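Local coordinates for putative cytochrome P450 154A1 (Streptomyces coelicolor, PDB 1ODO), which is a haem-binding protein of the cytochrome P450 family, whose pocket here holds 4-phenyl-1H-imidazole close to the haem, at residues G92-H95 against R96-R100; H18-H21 against R22-E26; Q264-L267 against V268-E272. All coordinates share one frame; numbering follows the deposited sequence.

Contact 1: residues G92-H95 against R96-R100; sequences GPNH and RKLRR. With HEM (protoporphyrin IX containing Fe), chain B.
Gly-92 O accepts the backbone N-H of Arg-96, an i to i+4 bond of helix 92-100. Gly-92 itself has a positive phi, a backbone setting that favours glycine. Pro-93 comes next, and its O takes the N-H of Lys-97. The proline CB also lies 4.0 Å from Arg-96 NH2. The Arg-96 chain bends at chi3, which brings NH2 back toward Pro-93 CB.

Asn-94 faces two residues of the next turn. Its ND2 is 3.6 Å from Leu-98 CD1, a plain van der Waals touch. Its OD1 is joined to Lys-97 NZ through water. One water donates to Asn-94 OD1 at 2.7 Å and accepts from Lys-97 NZ at 2.8 Å. A second water donates to the same OD1 and takes a weak bond from the same NZ.

His-95 is one of two residues here that hold the haem. Its CG stands anti to the backbone N (chi1 167°), and the ring runs alongside the Arg-99 chain. Both side chains point the same way, with ring and guanidinium planes 45° apart. Arg-99 CB lies over one face of the imidazole. His-95 NE2 donates to O2A of a haem propionate at 2.6 Å, almost straight at 176°. Arg-99 NH1 reaches the same O2A at 2.9 Å, less straight. The propionate meets both flat groups at their edges. This paired grip on one oxygen is consistent with a stabilised carboxylate.

Around the site, Arg-99 NH1 also donates to Phe-353 O, and the His-95 ring meets that of His-352. Helix 92-100 sits beside the haem propionate, with His-95 and Leu-98 on Ala-90, His-95 on Val-351 and Arg-99 on Leu-355.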
ATOM      1  N   GLY A  92      13.760   3.381 -16.196  1.00 14.76           N
ATOM      2  CA  GLY A  92      14.898   4.272 -16.368  1.00 14.37           C
ATOM      3  C   GLY A  92      14.633   5.765 -16.326  1.00 13.01           C
ATOM      4  O   GLY A  92      13.881   6.240 -15.476  1.00 12.12           O
ATOM      5  N   PRO A  93      15.261   6.539 -17.230  1.00 14.12           N
ATOM      6  CA  PRO A  93      15.081   7.991 -17.283  1.00 14.41           C
ATOM      7  C   PRO A  93      13.624   8.439 -17.258  1.00 14.17           C
ATOM      8  O   PRO A  93      13.300   9.459 -16.653  1.00 15.10           O
ATOM      9  CB  PRO A  93      15.790   8.374 -18.579  1.00 15.54           C
ATOM     10  CG  PRO A  93      16.956   7.427 -18.583  1.00 15.12           C
ATOM     11  CD  PRO A  93      16.295   6.108 -18.191  1.00 13.64           C
ATOM     12  N   ASN A  94      12.746   7.687 -17.916  1.00 14.51           N
ATOM     13  CA  ASN A  94      11.337   8.058 -17.932  1.00 13.95           C
ATOM     14  C   ASN A  94      10.763   7.948 -16.522  1.00 13.92           C
ATOM     15  O   ASN A  94       9.896   8.734 -16.130  1.00 12.56           O
ATOM     16  CB  ASN A  94      10.540   7.174 -18.895  1.00 16.80           C
ATOM     17  CG  ASN A  94       9.107   7.664 -19.078  1.00 20.61           C
ATOM     18  OD1 ASN A  94       8.870   8.856 -19.301  1.00 21.64           O
ATOM     19  ND2 ASN A  94       8.148   6.748 -18.990  1.00 21.14           N
ATOM     20  N   HIS A  95      11.240   6.971 -15.759  1.00 13.05           N
ATOM     21  CA  HIS A  95      10.747   6.806 -14.397  1.00 13.27           C
ATOM     22  C   HIS A  95      11.255   7.959 -13.536  1.00 13.98           C
ATOM     23  O   HIS A  95      10.502   8.542 -12.754  1.00 14.61           O
ATOM     24  CB  HIS A  95      11.208   5.483 -13.788  1.00 12.93           C
ATOM     25  CG  HIS A  95      10.994   5.412 -12.307  1.00 12.02           C
ATOM     26  ND1 HIS A  95      12.026   5.531 -11.400  1.00 10.35           N
ATOM     27  CD2 HIS A  95       9.859   5.313 -11.576  1.00 12.07           C
ATOM     28  CE1 HIS A  95      11.534   5.510 -10.173  1.00 11.52           C
ATOM     29  NE2 HIS A  95      10.221   5.378 -10.253  1.00 11.69           N
ATOM     30  N   ARG A  96      12.537   8.278 -13.675  1.00 13.13           N
ATOM     31  CA  ARG A  96      13.125   9.363 -12.903  1.00 15.88           C
ATOM     32  C   ARG A  96      12.315  10.633 -13.149  1.00 16.60           C
ATOM     33  O   ARG A  96      11.985  11.365 -12.218  1.00 17.14           O
ATOM     34  CB  ARG A  96      14.592   9.573 -13.314  1.00 16.90           C
ATOM     35  CG  ARG A  96      15.246  10.802 -12.692  1.00 21.41           C
ATOM     36  CD  ARG A  96      16.767  10.721 -12.749  1.00 24.17           C
ATOM     37  NE  ARG A  96      17.267  10.444 -14.092  1.00 28.09           N
ATOM     38  CZ  ARG A  96      17.288  11.322 -15.090  1.00 27.87           C
ATOM     39  NH1 ARG A  96      16.835  12.555 -14.906  1.00 28.68           N
ATOM     40  NH2 ARG A  96      17.764  10.963 -16.274  1.00 28.35           N
ATOM     41  N   LYS A  97      11.980  10.872 -14.413  1.00 16.79           N
ATOM     42  CA  LYS A  97      11.207  12.044 -14.808  1.00 19.12           C
ATOM     43  C   LYS A  97       9.808  12.094 -14.187  1.00 18.89           C
ATOM     44  O   LYS A  97       9.423  13.094 -13.579  1.00 16.63           O
ATOM     45  CB  LYS A  97      11.078  12.081 -16.334  1.00 20.92           C
ATOM     46  CG  LYS A  97       9.955  12.976 -16.857  1.00 25.97           C
ATOM     47  CD  LYS A  97       9.679  12.694 -18.332  1.00 29.14           C
ATOM     48  CE  LYS A  97       8.404  13.375 -18.811  1.00 30.21           C
ATOM     49  NZ  LYS A  97       8.101  13.027 -20.231  1.00 31.97           N
ATOM     50  N   LEU A  98       9.049  11.013 -14.351  1.00 18.92           N
ATOM     51  CA  LEU A  98       7.695  10.940 -13.816  1.00 18.68           C
ATOM     52  C   LEU A  98       7.618  10.934 -12.286  1.00 18.85           C
ATOM     53  O   LEU A  98       6.590  11.307 -11.717  1.00 20.39           O
ATOM     54  CB  LEU A  98       6.974   9.724 -14.412  1.00 17.71           C
ATOM     55  CG  LEU A  98       6.731   9.831 -15.929  1.00 18.82           C
ATOM     56  CD1 LEU A  98       6.232   8.509 -16.488  1.00 16.31           C
ATOM     57  CD2 LEU A  98       5.717  10.938 -16.209  1.00 20.37           C
ATOM     58  N   ARG A  99       8.691  10.520 -11.618  1.00 17.18           N
ATOM     59  CA  ARG A  99       8.696  10.491 -10.153  1.00 16.36           C
ATOM     60  C   ARG A  99       9.115  11.860  -9.618  1.00 17.15           C
ATOM     61  O   ARG A  99       8.530  12.365  -8.662  1.00 17.66           O
ATOM     62  CB  ARG A  99       9.658   9.414  -9.628  1.00 14.63           C
ATOM     63  CG  ARG A  99       9.758   9.330  -8.095  1.00 14.39           C
ATOM     64  CD  ARG A  99      10.756   8.246  -7.683  1.00 15.67           C
ATOM     65  NE  ARG A  99      11.058   8.218  -6.251  1.00 14.11           N
ATOM     66  CZ  ARG A  99      10.529   7.366  -5.374  1.00 13.30           C
ATOM     67  NH1 ARG A  99       9.649   6.450  -5.761  1.00 10.87           N
ATOM     68  NH2 ARG A  99      10.905   7.416  -4.105  1.00 11.84           N
ATOM     69  N   ARG A 100      10.122  12.460 -10.248  1.00 17.01           N
ATOM     70  CA  ARG A 100      10.623  13.771  -9.837  1.00 18.40           C
ATOM     71  C   ARG A 100       9.529  14.837  -9.831  1.00 19.05           C
ATOM     72  O   ARG A 100       9.588  15.794  -9.059  1.00 18.65           O
ATOM     73  CB  ARG A 100      11.767  14.209 -10.758  1.00 18.65           C
TER
HETATM   74  CHA HEM B1407       4.828   2.683  -4.506  1.00 13.23           C
HETATM   75  CHB HEM B1407       2.691   6.715  -2.970  1.00 10.62           C
HETATM   76  CHC HEM B1407       1.571   4.545   1.195  1.00 11.97           C
HETATM   77  CHD HEM B1407       3.687   0.523  -0.363  1.00 10.84           C
HETATM   78  C1A HEM B1407       4.369   3.977  -4.469  1.00 11.83           C
HETATM   79  C2A HEM B1407       4.506   4.972  -5.528  1.00 12.21           C
HETATM   80  C3A HEM B1407       3.906   6.093  -5.104  1.00 12.56           C
HETATM   81  C4A HEM B1407       3.382   5.842  -3.769  1.00 11.45           C
HETATM   82  CMA HEM B1407       3.766   7.429  -5.855  1.00 12.77           C
HETATM   83  CAA HEM B1407       5.219   4.719  -6.874  1.00 11.43           C
HETATM   84  CBA HEM B1407       6.739   4.923  -6.733  1.00 13.19           C
HETATM   85  CGA HEM B1407       7.555   4.685  -8.002  1.00 12.61           C
HETATM   86  O1A HEM B1407       7.138   3.744  -8.767  1.00 11.97           O
HETATM   87  O2A HEM B1407       8.544   5.388  -8.202  1.00 13.65           O
HETATM   88  C1B HEM B1407       2.193   6.483  -1.715  1.00 10.88           C
HETATM   89  C2B HEM B1407       1.459   7.461  -0.931  1.00 12.30           C
HETATM   90  C3B HEM B1407       1.140   6.854   0.248  1.00 12.00           C
HETATM   91  C4B HEM B1407       1.668   5.510   0.202  1.00 10.76           C
HETATM   92  CMB HEM B1407       1.131   8.895  -1.397  1.00 12.41           C
HETATM   93  CAB HEM B1407       0.361   7.424   1.451  1.00 11.92           C
HETATM   94  CBB HEM B1407       1.067   8.583   2.173  1.00 17.57           C
HETATM   95  C1C HEM B1407       2.065   3.250   1.131  1.00 10.22           C
HETATM   96  C2C HEM B1407       1.923   2.260   2.210  1.00 10.85           C
HETATM   97  C3C HEM B1407       2.513   1.125   1.772  1.00  9.99           C
HETATM   98  C4C HEM B1407       3.022   1.405   0.445  1.00 10.72           C
HETATM   99  CMC HEM B1407       1.201   2.558   3.561  1.00  8.45           C
HETATM  100  CAC HEM B1407       2.676  -0.263   2.446  1.00 10.21           C
HETATM  101  CBC HEM B1407       3.162  -0.278   3.900  1.00  9.07           C
HETATM  102  C1D HEM B1407       4.180   0.740  -1.620  1.00 12.34           C
HETATM  103  C2D HEM B1407       4.862  -0.235  -2.438  1.00 12.80           C
HETATM  104  C3D HEM B1407       5.177   0.366  -3.610  1.00 12.54           C
HETATM  105  C4D HEM B1407       4.702   1.728  -3.518  1.00 13.26           C
HETATM  106  CMD HEM B1407       5.140  -1.691  -2.014  1.00 12.79           C
HETATM  107  CAD HEM B1407       5.875  -0.296  -4.808  1.00 16.04           C
HETATM  108  CBD HEM B1407       7.358  -0.656  -4.667  1.00 17.12           C
HETATM  109  CGD HEM B1407       7.764  -1.346  -5.952  1.00 16.08           C
HETATM  110  O1D HEM B1407       7.999  -2.560  -5.927  1.00 14.98           O
HETATM  111  O2D HEM B1407       7.790  -0.633  -6.982  1.00 17.29           O
HETATM  112  NA  HEM B1407       3.690   4.538  -3.413  1.00 11.11           N
HETATM  113  NB  HEM B1407       2.302   5.293  -1.003  1.00 10.62           N
HETATM  114  NC  HEM B1407       2.744   2.704   0.070  1.00 10.01           N
HETATM  115  ND  HEM B1407       4.079   1.952  -2.297  1.00 11.20           N
HETATM  116 FE   HEM B1407       3.222   3.612  -1.660  1.00 11.03          FE
HETATM  117  O   HOH W   1       6.909  10.472 -20.292  1.00 31.17           O
HETATM  118  O   HOH W   2      10.563  10.802 -20.713  1.00 38.52           O

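Contact 2: residues H18-H21 against R22-E26; sequences HTEH and RTLRE
Thr-19 O takes the N-H of Thr-23 at 2.9 Å. Thr-23 OG1 also lies 3.1 Å from Thr-19 O. Chi1 of -56° holds the hydroxyl beside its own backbone N, which puts both near the same carbonyl. The Thr-19 hydroxyl is bonded to Asp-16.

Glu-20 and Leu-24 lie side by side and point the same way. Glu-20 CG rests 3.9 Å from Leu-24 CD1. The carboxylate continues past the leucine, where OE2 bonds to His-291.

Arg-25 folds back along the helix because its chain bends at chi3 (-52°). Its NH1 comes to 3.9 Å from His-21 CB, and His-21 O lies over one guanidinium face, toward the rim. NH1 is held by Ala-321 O. Arg-22 extends its chain past His-18 O, with CG 3.5 Å from that oxygen, and pairs with Asp-333.

Helix 17-25 links strands 8-9 and 30-35, which are parallel neighbours in the mixed sheet. The arrangement is that of the helix in a beta-alpha-beta crossover.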
ATOM      1  N   HIS A  18      -1.081 -16.090   5.865  1.00 12.90           N
ATOM      2  CA  HIS A  18      -0.004 -16.671   6.669  1.00 13.70           C
ATOM      3  C   HIS A  18       0.394 -18.024   6.094  1.00 13.22           C
ATOM      4  O   HIS A  18       1.579 -18.345   5.997  1.00 13.03           O
ATOM      5  CB  HIS A  18      -0.426 -16.857   8.126  1.00 16.04           C
ATOM      6  CG  HIS A  18      -0.618 -15.574   8.869  1.00 20.02           C
ATOM      7  ND1 HIS A  18       0.207 -14.484   8.691  1.00 21.56           N
ATOM      8  CD2 HIS A  18      -1.513 -15.217   9.820  1.00 19.90           C
ATOM      9  CE1 HIS A  18      -0.173 -13.511   9.499  1.00 19.81           C
ATOM     10  NE2 HIS A  18      -1.214 -13.931  10.196  1.00 23.73           N
ATOM     11  N   THR A  19      -0.594 -18.833   5.731  1.00 13.37           N
ATOM     12  CA  THR A  19      -0.290 -20.138   5.165  1.00 12.78           C
ATOM     13  C   THR A  19       0.333 -19.901   3.797  1.00 12.93           C
ATOM     14  O   THR A  19       1.261 -20.600   3.393  1.00 12.22           O
ATOM     15  CB  THR A  19      -1.552 -21.000   5.003  1.00 14.00           C
ATOM     16  OG1 THR A  19      -2.076 -21.315   6.296  1.00 14.53           O
ATOM     17  CG2 THR A  19      -1.220 -22.300   4.265  1.00 14.52           C
ATOM     18  N   GLU A  20      -0.175 -18.897   3.089  1.00 13.02           N
ATOM     19  CA  GLU A  20       0.349 -18.577   1.767  1.00 12.79           C
ATOM     20  C   GLU A  20       1.846 -18.261   1.847  1.00 13.07           C
ATOM     21  O   GLU A  20       2.615 -18.668   0.976  1.00 11.79           O
ATOM     22  CB  GLU A  20      -0.401 -17.383   1.171  1.00 13.11           C
ATOM     23  CG  GLU A  20       0.145 -16.933  -0.180  1.00 14.86           C
ATOM     24  CD  GLU A  20      -0.625 -15.766  -0.759  1.00 14.42           C
ATOM     25  OE1 GLU A  20      -1.597 -16.001  -1.513  1.00 15.21           O
ATOM     26  OE2 GLU A  20      -0.262 -14.614  -0.448  1.00 13.45           O
ATOM     27  N   HIS A  21       2.260 -17.535   2.885  1.00 13.01           N
ATOM     28  CA  HIS A  21       3.677 -17.191   3.035  1.00 12.58           C
ATOM     29  C   HIS A  21       4.515 -18.465   3.048  1.00 13.80           C
ATOM     30  O   HIS A  21       5.523 -18.574   2.352  1.00 11.71           O
ATOM     31  CB  HIS A  21       3.957 -16.462   4.356  1.00 11.44           C
ATOM     32  CG  HIS A  21       3.273 -15.139   4.494  1.00 11.64           C
ATOM     33  ND1 HIS A  21       2.861 -14.393   3.412  1.00 10.68           N
ATOM     34  CD2 HIS A  21       2.965 -14.411   5.594  1.00 12.11           C
ATOM     35  CE1 HIS A  21       2.329 -13.262   3.838  1.00 12.54           C
ATOM     36  NE2 HIS A  21       2.382 -13.246   5.158  1.00 12.03           N
ATOM     37  N   ARG A  22       4.092 -19.423   3.864  1.00 14.63           N
ATOM     38  CA  ARG A  22       4.807 -20.688   3.977  1.00 16.15           C
ATOM     39  C   ARG A  22       4.818 -21.478   2.680  1.00 14.49           C
ATOM     40  O   ARG A  22       5.852 -22.003   2.278  1.00 14.63           O
ATOM     41  CB  ARG A  22       4.195 -21.531   5.097  1.00 18.89           C
ATOM     42  CG  ARG A  22       4.102 -20.785   6.414  1.00 23.85           C
ATOM     43  CD  ARG A  22       3.586 -21.672   7.536  1.00 29.66           C
ATOM     44  NE  ARG A  22       3.376 -20.903   8.759  1.00 36.24           N
ATOM     45  CZ  ARG A  22       4.307 -20.149   9.341  1.00 39.24           C
ATOM     46  NH1 ARG A  22       5.523 -20.057   8.815  1.00 40.38           N
ATOM     47  NH2 ARG A  22       4.021 -19.481  10.450  1.00 41.92           N
ATOM     48  N   THR A  23       3.666 -21.558   2.025  1.00 14.52           N
ATOM     49  CA  THR A  23       3.560 -22.292   0.774  1.00 13.90           C
ATOM     50  C   THR A  23       4.491 -21.709  -0.286  1.00 14.69           C
ATOM     51  O   THR A  23       5.163 -22.447  -1.010  1.00 14.16           O
ATOM     52  CB  THR A  23       2.109 -22.275   0.263  1.00 15.48           C
ATOM     53  OG1 THR A  23       1.248 -22.812   1.277  1.00 18.33           O
ATOM     54  CG2 THR A  23       1.977 -23.111  -1.004  1.00 15.25           C
ATOM     55  N   LEU A  24       4.540 -20.385  -0.378  1.00 12.03           N
ATOM     56  CA  LEU A  24       5.404 -19.752  -1.360  1.00 12.70           C
ATOM     57  C   LEU A  24       6.876 -19.978  -1.034  1.00 12.96           C
ATOM     58  O   LEU A  24       7.659 -20.350  -1.904  1.00 12.64           O
ATOM     59  CB  LEU A  24       5.119 -18.250  -1.433  1.00 11.72           C
ATOM     60  CG  LEU A  24       3.859 -17.815  -2.186  1.00 16.28           C
ATOM     61  CD1 LEU A  24       3.583 -16.331  -1.930  1.00 13.19           C
ATOM     62  CD2 LEU A  24       4.053 -18.078  -3.683  1.00 15.69           C
ATOM     63  N   ARG A  25       7.258 -19.757   0.221  1.00 12.04           N
ATOM     64  CA  ARG A  25       8.651 -19.948   0.599  1.00 12.38           C
ATOM     65  C   ARG A  25       9.096 -21.412   0.496  1.00 13.11           C
ATOM     66  O   ARG A  25      10.291 -21.710   0.470  1.00 11.23           O
ATOM     67  CB  ARG A  25       8.906 -19.392   2.008  1.00 12.55           C
ATOM     68  CG  ARG A  25       8.906 -17.850   2.069  1.00 12.03           C
ATOM     69  CD  ARG A  25       9.789 -17.355   3.209  1.00 12.44           C
ATOM     70  NE  ARG A  25       9.421 -18.012   4.458  1.00 13.44           N
ATOM     71  CZ  ARG A  25       8.467 -17.589   5.281  1.00 15.16           C
ATOM     72  NH1 ARG A  25       7.784 -16.482   5.008  1.00 13.39           N
ATOM     73  NH2 ARG A  25       8.162 -18.307   6.355  1.00 15.10           N
ATOM     74  N   GLU A  26       8.128 -22.318   0.423  1.00 13.71           N
ATOM     75  CA  GLU A  26       8.407 -23.747   0.312  1.00 14.21           C
ATOM     76  C   GLU A  26       9.078 -24.024  -1.043  1.00 14.05           C
ATOM     77  O   GLU A  26       9.782 -25.021  -1.213  1.00 12.48           O
ATOM     78  CB  GLU A  26       7.084 -24.513   0.409  1.00 17.59           C
ATOM     79  CG  GLU A  26       7.176 -26.011   0.379  1.00 22.55           C
ATOM     80  CD  GLU A  26       5.800 -26.658   0.466  1.00 23.59           C
ATOM     81  OE1 GLU A  26       4.980 -26.195   1.285  1.00 21.09           O
ATOM     82  OE2 GLU A  26       5.546 -27.629  -0.278  1.00 26.76           O
TER

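Contact 3: residues Q264-L267 against V268-E272; sequences QLAL and VRKGE
Leu-267 O accepts the N-H of Glu-272 at 2.9 Å, the 6→1 bond of a Schellman motif that ends helix 262-270. Gly-271 is the first residue to leave the helix, with a positive phi of 86°. Its N-H bonds to Val-268 O at 3.0 Å, within the same C-terminal turn.

The turn brings Glu-272 back over Leu-267. Leu-267 CD2 lies 3.5 Å from Glu-272 OE1 and 3.8 Å from Lys-270 NZ. The methyl therefore packs against both partners of a salt bridge. That bridge joins Lys-270 NZ to Glu-272 OE2 at 3.0 Å, although the hydrogen bond within it is weak. The Lys-270 chain bends at chi3 (-67°), which turns its ammonium toward the glutamate. Its CE passes close to Ala-266 O on the way.

On another side of the helix, Leu-265 packs against Arg-269. Leu-265 CD1 lies over one face of the guanidinium, toward its rim. The Arg-269 chain is extended from CG to NE, which carries the flat group out to the leucine branches. Leu-265 CG is 3.7 Å from Arg-269 NE. The backbone N of Arg-269 also bonds to Leu-265 O.

The next shell places the helix end. Trp-275 of helix 275-285 touches Leu-265 and Val-268, and Val-278 adds to the cover on Val-268. Val-273 and Thr-338 pack on Leu-267. Gln-264 OE1 accepts the backbone N-H of Ala-337, which ties the helix to the loop there. Val-268 CG2 rests 3.5 Å from Gln-264 O.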
ATOM      1  N   GLN A 264       3.588  -5.840  23.879  1.00 18.68           N
ATOM      2  CA  GLN A 264       4.148  -4.831  22.992  1.00 18.17           C
ATOM      3  C   GLN A 264       3.714  -3.425  23.400  1.00 17.27           C
ATOM      4  O   GLN A 264       4.501  -2.483  23.331  1.00 16.87           O
ATOM      5  CB  GLN A 264       3.747  -5.129  21.543  1.00 17.87           C
ATOM      6  CG  GLN A 264       4.239  -6.492  21.046  1.00 17.86           C
ATOM      7  CD  GLN A 264       5.751  -6.627  21.097  1.00 17.33           C
ATOM      8  OE1 GLN A 264       6.471  -5.916  20.398  1.00 17.18           O
ATOM      9  NE2 GLN A 264       6.241  -7.539  21.937  1.00 19.24           N
ATOM     10  N   LEU A 265       2.463  -3.280  23.826  1.00 18.51           N
ATOM     11  CA  LEU A 265       1.969  -1.970  24.244  1.00 17.80           C
ATOM     12  C   LEU A 265       2.713  -1.573  25.519  1.00 18.50           C
ATOM     13  O   LEU A 265       3.086  -0.415  25.701  1.00 17.78           O
ATOM     14  CB  LEU A 265       0.464  -2.026  24.511  1.00 18.82           C
ATOM     15  CG  LEU A 265      -0.200  -0.724  24.974  1.00 20.20           C
ATOM     16  CD1 LEU A 265       0.115   0.406  24.011  1.00 19.44           C
ATOM     17  CD2 LEU A 265      -1.702  -0.942  25.080  1.00 21.00           C
ATOM     18  N   ALA A 266       2.934  -2.550  26.396  1.00 19.04           N
ATOM     19  CA  ALA A 266       3.638  -2.308  27.650  1.00 19.16           C
ATOM     20  C   ALA A 266       5.061  -1.827  27.362  1.00 18.45           C
ATOM     21  O   ALA A 266       5.590  -0.974  28.070  1.00 18.12           O
ATOM     22  CB  ALA A 266       3.670  -3.587  28.492  1.00 21.36           C
ATOM     23  N   LEU A 267       5.683  -2.372  26.319  1.00 18.53           N
ATOM     24  CA  LEU A 267       7.044  -1.967  25.968  1.00 17.30           C
ATOM     25  C   LEU A 267       7.047  -0.487  25.615  1.00 16.24           C
ATOM     26  O   LEU A 267       7.998   0.240  25.919  1.00 16.01           O
ATOM     27  CB  LEU A 267       7.565  -2.780  24.780  1.00 18.59           C
ATOM     28  CG  LEU A 267       7.914  -4.242  25.061  1.00 19.84           C
ATOM     29  CD1 LEU A 267       8.237  -4.948  23.753  1.00 22.38           C
ATOM     30  CD2 LEU A 267       9.096  -4.314  26.023  1.00 20.40           C
ATOM     31  N   VAL A 268       5.983  -0.041  24.958  1.00 16.17           N
ATOM     32  CA  VAL A 268       5.890   1.362  24.581  1.00 16.14           C
ATOM     33  C   VAL A 268       5.734   2.210  25.844  1.00 16.23           C
ATOM     34  O   VAL A 268       6.435   3.203  26.027  1.00 15.91           O
ATOM     35  CB  VAL A 268       4.681   1.622  23.656  1.00 16.51           C
ATOM     36  CG1 VAL A 268       4.562   3.111  23.369  1.00 17.54           C
ATOM     37  CG2 VAL A 268       4.849   0.845  22.352  1.00 15.45           C
ATOM     38  N   ARG A 269       4.816   1.806  26.717  1.00 17.84           N
ATOM     39  CA  ARG A 269       4.579   2.543  27.955  1.00 19.57           C
ATOM     40  C   ARG A 269       5.805   2.587  28.868  1.00 19.82           C
ATOM     41  O   ARG A 269       6.009   3.557  29.597  1.00 19.98           O
ATOM     42  CB  ARG A 269       3.380   1.947  28.695  1.00 22.56           C
ATOM     43  CG  ARG A 269       2.089   1.973  27.880  1.00 27.84           C
ATOM     44  CD  ARG A 269       0.902   1.504  28.705  1.00 32.61           C
ATOM     45  NE  ARG A 269      -0.361   1.527  27.967  1.00 36.59           N
ATOM     46  CZ  ARG A 269      -0.829   2.581  27.302  1.00 39.94           C
ATOM     47  NH1 ARG A 269      -0.137   3.713  27.265  1.00 42.15           N
ATOM     48  NH2 ARG A 269      -2.004   2.512  26.691  1.00 40.62           N
ATOM     49  N   LYS A 270       6.625   1.542  28.827  1.00 20.43           N
ATOM     50  CA  LYS A 270       7.821   1.499  29.661  1.00 20.13           C
ATOM     51  C   LYS A 270       8.931   2.340  29.053  1.00 19.88           C
ATOM     52  O   LYS A 270       9.916   2.648  29.717  1.00 20.40           O
ATOM     53  CB  LYS A 270       8.313   0.060  29.832  1.00 22.29           C
ATOM     54  CG  LYS A 270       7.480  -0.771  30.793  1.00 24.95           C
ATOM     55  CD  LYS A 270       8.035  -2.179  30.941  1.00 27.10           C
ATOM     56  CE  LYS A 270       7.895  -2.971  29.653  1.00 27.75           C
ATOM     57  NZ  LYS A 270       8.478  -4.337  29.779  1.00 30.98           N
ATOM     58  N   GLY A 271       8.768   2.713  27.788  1.00 18.89           N
ATOM     59  CA  GLY A 271       9.776   3.515  27.122  1.00 18.83           C
ATOM     60  C   GLY A 271      10.883   2.674  26.505  1.00 19.37           C
ATOM     61  O   GLY A 271      11.920   3.207  26.109  1.00 20.32           O
ATOM     62  N   GLU A 272      10.670   1.363  26.424  1.00 17.62           N
ATOM     63  CA  GLU A 272      11.661   0.455  25.851  1.00 18.85           C
ATOM     64  C   GLU A 272      11.657   0.485  24.324  1.00 17.75           C
ATOM     65  O   GLU A 272      12.669   0.199  23.692  1.00 18.68           O
ATOM     66  CB  GLU A 272      11.431  -0.968  26.361  1.00 20.22           C
ATOM     67  CG  GLU A 272      11.827  -1.154  27.820  1.00 25.92           C
ATOM     68  CD  GLU A 272      11.659  -2.585  28.295  1.00 28.77           C
ATOM     69  OE1 GLU A 272      12.152  -3.505  27.605  1.00 31.27           O
ATOM     70  OE2 GLU A 272      11.040  -2.788  29.360  1.00 31.79           O
TER

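All three contacts are local, each within a single helix, and none touches another. Contact 1 is the one that reaches the haem, through His-95 and Arg-99. Tyr-319, His-352 and Arg-295 also hydrogen-bond to the haem. The Arg-99 side chain is about 9 Å from 4-phenyl-1H-imidazole. In contact 2, the His-21 side chain lies about 13 Å from the haem. His-21 packs on Ala-320 and Ala-321 of helix 319-322, the helix that carries the haem partner Tyr-319. Contact 3 lies at the surface. Its centre is about 31 Å from that of contact 2 and about 42 Å from that of contact 1. Contacts 1 and 2 have centres about 34 Å apart.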